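Side-chain contacts in 5-formyl-3-hydroxy-2-methylpyridine 4-carboxylate 5-dehydrogenase (Mesorhizobium japonicum MAFF 303099, PDB 4OM8), which oxidises 5-formyl-3-hydroxy-2-methylpyridine-4-carboxylate with NAD(+) in vitamin B6 degradation, and can also reduce it with NADH to 4-pyridoxate: residues V190-A193 with L194-E197; F247-A250 with D251-N254. One frame throughout, in Å; residues are numbered along the deposited sequence.

Interaction 1 of 2, residues V190-A193 with L194-E197; sequences VLYA and LLRE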
loop_
_atom_site.group_PDB
_atom_site.type_symbol
_atom_site.label_atom_id
_atom_site.label_comp_id
_atom_site.label_asym_id
_atom_site.label_seq_id
_atom_site.Cartn_x
_atom_site.Cartn_y
_atom_site.Cartn_z
ATOM N N VAL A 190 6.680 4.100 -7.545
ATOM C CA VAL A 190 5.306 3.747 -7.258
ATOM C C VAL A 190 4.849 4.469 -5.980
ATOM O O VAL A 190 3.724 4.979 -5.914
ATOM C CB VAL A 190 5.131 2.221 -7.144
ATOM C CG1 VAL A 190 3.699 1.872 -6.770
ATOM C CG2 VAL A 190 5.496 1.549 -8.468
ATOM N N LEU A 191 5.733 4.574 -4.990
ATOM C CA LEU A 191 5.385 5.298 -3.770
ATOM C C LEU A 191 5.099 6.771 -4.045
ATOM O O LEU A 191 4.111 7.331 -3.557
ATOM C CB LEU A 191 6.512 5.190 -2.738
ATOM C CG LEU A 191 6.266 5.971 -1.438
ATOM C CD1 LEU A 191 5.024 5.470 -0.690
ATOM C CD2 LEU A 191 7.500 5.937 -0.538
ATOM N N TYR A 192 5.966 7.407 -4.828
ATOM C CA TYR A 192 5.777 8.825 -5.092
ATOM C C TYR A 192 4.566 9.060 -5.995
ATOM O O TYR A 192 3.954 10.115 -5.926
ATOM C CB TYR A 192 7.063 9.455 -5.670
ATOM C CG TYR A 192 7.969 9.955 -4.557
ATOM C CD1 TYR A 192 8.536 9.080 -3.642
ATOM C CD2 TYR A 192 8.219 11.310 -4.396
ATOM C CE1 TYR A 192 9.342 9.549 -2.600
ATOM C CE2 TYR A 192 9.009 11.785 -3.374
ATOM C CZ TYR A 192 9.570 10.911 -2.482
ATOM O OH TYR A 192 10.359 11.430 -1.476
ATOM N N ALA A 193 4.172 8.079 -6.800
ATOM C CA ALA A 193 2.927 8.231 -7.553
ATOM C C ALA A 193 1.720 8.215 -6.615
ATOM O O ALA A 193 0.799 9.021 -6.756
ATOM C CB ALA A 193 2.807 7.142 -8.602
ATOM N N LEU A 194 1.730 7.289 -5.658
ATOM C CA LEU A 194 0.702 7.230 -4.616
ATOM C C LEU A 194 0.657 8.549 -3.854
ATOM O O LEU A 194 -0.410 9.145 -3.687
ATOM C CB LEU A 194 0.984 6.053 -3.668
ATOM C CG LEU A 194 0.095 5.697 -2.475
ATOM C CD1 LEU A 194 0.437 4.273 -2.058
ATOM C CD2 LEU A 194 0.312 6.634 -1.298
ATOM N N LEU A 195 1.824 9.004 -3.398
ATOM C CA LEU A 195 1.917 10.224 -2.599
ATOM C C LEU A 195 1.487 11.455 -3.378
ATOM O O LEU A 195 0.840 12.338 -2.823
ATOM C CB LEU A 195 3.351 10.420 -2.091
ATOM C CG LEU A 195 3.791 9.409 -1.029
ATOM C CD1 LEU A 195 5.261 9.590 -0.712
ATOM C CD2 LEU A 195 2.960 9.566 0.247
ATOM N N ARG A 196 1.844 11.522 -4.661
ATOM C CA ARG A 196 1.473 12.691 -5.454
ATOM C C ARG A 196 -0.045 12.887 -5.460
ATOM O O ARG A 196 -0.550 14.003 -5.264
ATOM C CB ARG A 196 2.004 12.564 -6.883
ATOM C CG ARG A 196 1.644 13.768 -7.771
ATOM C CD ARG A 196 2.368 13.708 -9.093
ATOM N NE ARG A 196 2.013 12.535 -9.877
ATOM C CZ ARG A 196 2.273 12.407 -11.176
ATOM N NH1 ARG A 196 2.876 13.402 -11.820
ATOM N NH2 ARG A 196 1.919 11.299 -11.832
ATOM N N GLU A 197 -0.780 11.793 -5.629
ATOM C CA GLU A 197 -2.246 11.889 -5.642
ATOM C C GLU A 197 -2.803 12.146 -4.241
ATOM O O GLU A 197 -3.700 12.972 -4.066
ATOM C CB GLU A 197 -2.858 10.615 -6.238
ATOM C CG GLU A 197 -4.377 10.664 -6.408
ATOM C CD GLU A 197 -4.841 11.741 -7.368
ATOM O OE1 GLU A 197 -5.947 12.274 -7.159
ATOM O OE2 GLU A 197 -4.120 12.070 -8.336
HETATM O O HOH W 1 0.552 10.250 -9.241
#
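L195 lays its CD1 methyl on L191, 3.8 Å from L191 CG, an i/i+4 contact along one face of helix 187-203 in the C-terminal domain, a helix that also packs against the second subunit of the homodimer. The two leucine side chains cross at a slant. The same methyl sits over one face of the Y192 ring, where L195 CD1 and Y192 CD1 are 4.4 Å apart. Both touches follow from the first torsion of L195: CG is anti to the carbonyl carbon (chi1 -70°), which sends the branch back along the helix and brings L195 CG to 3.3 Å from L191 O. With an alanine at L195 the main-chain bonds could remain, but a gap would probably open between L191 and the Y192 ring, which would lose their shared methyl neighbour.

The backbone fixes this spacing. L195 N donates to L191 O at 2.8 Å, nearly straight (164°) and in the carbonyl plane, whereas E197 N reaches A193 O only weakly, at 3.4 Å.

Further out, the second subunit meets this helix: its Y241 ring meets Y192, and its R189 forms a salt bridge with E197 OE1. R196 gives NH1 to R255 O of its own chain and NH2 to S253 O of the second subunit. Its chain bends at chi3 (62°), and NE donates to water 1, which lies in the guanidinium plane, 2.8 Å from R196 NE. That water in turn donates to A193 O, 2.8 Å from the water oxygen, a second and shorter contact than the weak helix bond.

Interaction 2 of 2, residues F247-A250 with D251-N254; sequences FLNA and DLSN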
loop_
_atom_site.group_PDB
_atom_site.type_symbol
_atom_site.label_atom_id
_atom_site.label_comp_id
_atom_site.label_asym_id
_atom_site.label_seq_id
_atom_site.Cartn_x
_atom_site.Cartn_y
_atom_site.Cartn_z
ATOM N N PHE A 247 -11.158 6.457 -18.125
ATOM C CA PHE A 247 -11.544 7.824 -17.780
ATOM C C PHE A 247 -10.833 8.316 -16.527
ATOM O O PHE A 247 -10.595 9.516 -16.391
ATOM C CB PHE A 247 -13.068 7.959 -17.611
ATOM C CG PHE A 247 -13.629 7.224 -16.428
ATOM C CD1 PHE A 247 -13.675 7.819 -15.171
ATOM C CD2 PHE A 247 -14.145 5.950 -16.580
ATOM C CE1 PHE A 247 -14.199 7.145 -14.090
ATOM C CE2 PHE A 247 -14.681 5.268 -15.504
ATOM C CZ PHE A 247 -14.706 5.863 -14.258
ATOM N N LEU A 248 -10.465 7.416 -15.617
ATOM C CA LEU A 248 -9.889 7.887 -14.357
ATOM C C LEU A 248 -8.432 8.331 -14.522
ATOM O O LEU A 248 -8.017 9.293 -13.882
ATOM C CB LEU A 248 -10.012 6.819 -13.263
ATOM C CG LEU A 248 -9.613 7.248 -11.843
ATOM C CD1 LEU A 248 -10.360 8.524 -11.450
ATOM C CD2 LEU A 248 -9.891 6.150 -10.833
ATOM N N ASN A 249 -7.646 7.653 -15.363
ATOM C CA ASN A 249 -6.268 8.103 -15.595
ATOM C C ASN A 249 -6.222 9.548 -16.067
ATOM O O ASN A 249 -5.331 10.309 -15.689
ATOM C CB ASN A 249 -5.536 7.229 -16.626
ATOM C CG ASN A 249 -5.012 5.928 -16.038
ATOM O OD1 ASN A 249 -5.029 5.717 -14.825
ATOM N ND2 ASN A 249 -4.540 5.044 -16.911
ATOM N N ALA A 250 -7.201 9.920 -16.887
ATOM C CA ALA A 250 -7.280 11.276 -17.399
ATOM C C ALA A 250 -7.514 12.306 -16.299
ATOM O O ALA A 250 -7.140 13.468 -16.456
ATOM C CB ALA A 250 -8.383 11.366 -18.449
ATOM N N ASP A 251 -8.091 11.886 -15.174
ATOM C CA ASP A 251 -8.435 12.854 -14.137
ATOM C C ASP A 251 -7.424 12.932 -12.997
ATOM O O ASP A 251 -7.482 13.845 -12.172
ATOM C CB ASP A 251 -9.811 12.550 -13.544
ATOM C CG ASP A 251 -10.430 13.772 -12.916
ATOM O OD1 ASP A 251 -10.597 14.769 -13.650
ATOM O OD2 ASP A 251 -10.722 13.765 -11.702
ATOM N N LEU A 252 -6.485 11.993 -12.953
ATOM C CA LEU A 252 -5.488 11.984 -11.877
ATOM C C LEU A 252 -4.574 13.211 -11.909
ATOM O O LEU A 252 -4.356 13.807 -12.970
ATOM C CB LEU A 252 -4.639 10.722 -11.978
ATOM C CG LEU A 252 -5.389 9.414 -11.738
ATOM C CD1 LEU A 252 -4.447 8.239 -11.955
ATOM C CD2 LEU A 252 -5.994 9.394 -10.331
ATOM N N SER A 253 -4.034 13.592 -10.751
ATOM C CA SER A 253 -3.018 14.641 -10.730
ATOM C C SER A 253 -1.795 14.232 -11.544
ATOM O O SER A 253 -1.325 13.098 -11.463
ATOM C CB SER A 253 -2.597 14.960 -9.295
ATOM O OG SER A 253 -1.496 15.858 -9.278
ATOM N N ASN A 254 -1.277 15.177 -12.322
ATOM C CA ASN A 254 -0.048 14.965 -13.068
ATOM C C ASN A 254 1.007 15.980 -12.655
ATOM O O ASN A 254 1.866 16.356 -13.470
ATOM C CB ASN A 254 -0.305 15.051 -14.571
ATOM C CG ASN A 254 -1.260 13.979 -15.053
ATOM O OD1 ASN A 254 -1.227 12.846 -14.576
ATOM N ND2 ASN A 254 -2.125 14.336 -16.002
HETATM O O HOH W 2 -3.543 11.980 -17.227
#
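L252 CD1 lies alongside the amide of N249, 3.9 Å from N249 OD1. This is one of three apolar or mixed touches made by L252. L252 CG lies 3.4 Å from L248 O, and L252 CD2 stands 4.5 Å from L248 CG, a looser apolar approach. A first torsion with CG anti to the carbonyl carbon (chi1 -65°) turns the L252 branch back over the preceding turn, places CG over L248 O and lets the methyls reach N249 and L248.

The main-chain bonds are of uneven quality. D251 N donates to L248 O at 2.9 Å, three residues back, but it comes from above the carbonyl plane, 62° out of it, and so does not follow a lone pair. L252 N divides its hydrogen between two weak bonds, one to L248 O at 3.2 Å and one to N249 O at 3.4 Å. L248 O therefore receives two donors, one i/i+3 and out of plane, the other i/i+4 but weak and bent.

A water adds a polar link: water 2 lies 2.9 Å from N249 O and accepts from N254 ND2 at 3.0 Å, tying the loop residue back to the last turn.

The second subunit contributes too. N249 ND2 donates to D257 O of the second subunit, and L248 packs on Y192 of that subunit.

An i/i+3 bond, one bifurcated N-H and a switch to an extended backbone at L252 (psi 153°) are the marks of the C-terminal end of an alpha-helix, here helix 238-251 passing into the loop before helix 260-267.

In the fold
Interaction 1 comes first along the chain, in the middle of helix 187-203; interaction 2 follows at the end of helix 238-251 and in the loop beyond it. Both belong to the C-terminal domain, on the same side of the chain's centre, with their own centres about 13 Å apart. They touch directly: E197 OE2 probably accepts a hydrogen bond from S253 N at 2.9 Å, so the loop after 238-251 is pinned to helix 187-203. Both also meet the second subunit, consistent with a role in the homodimer. Of the two, only 190-197 approaches the NAD site, the side chain of L191 lying about 9 Å from the bound NAD.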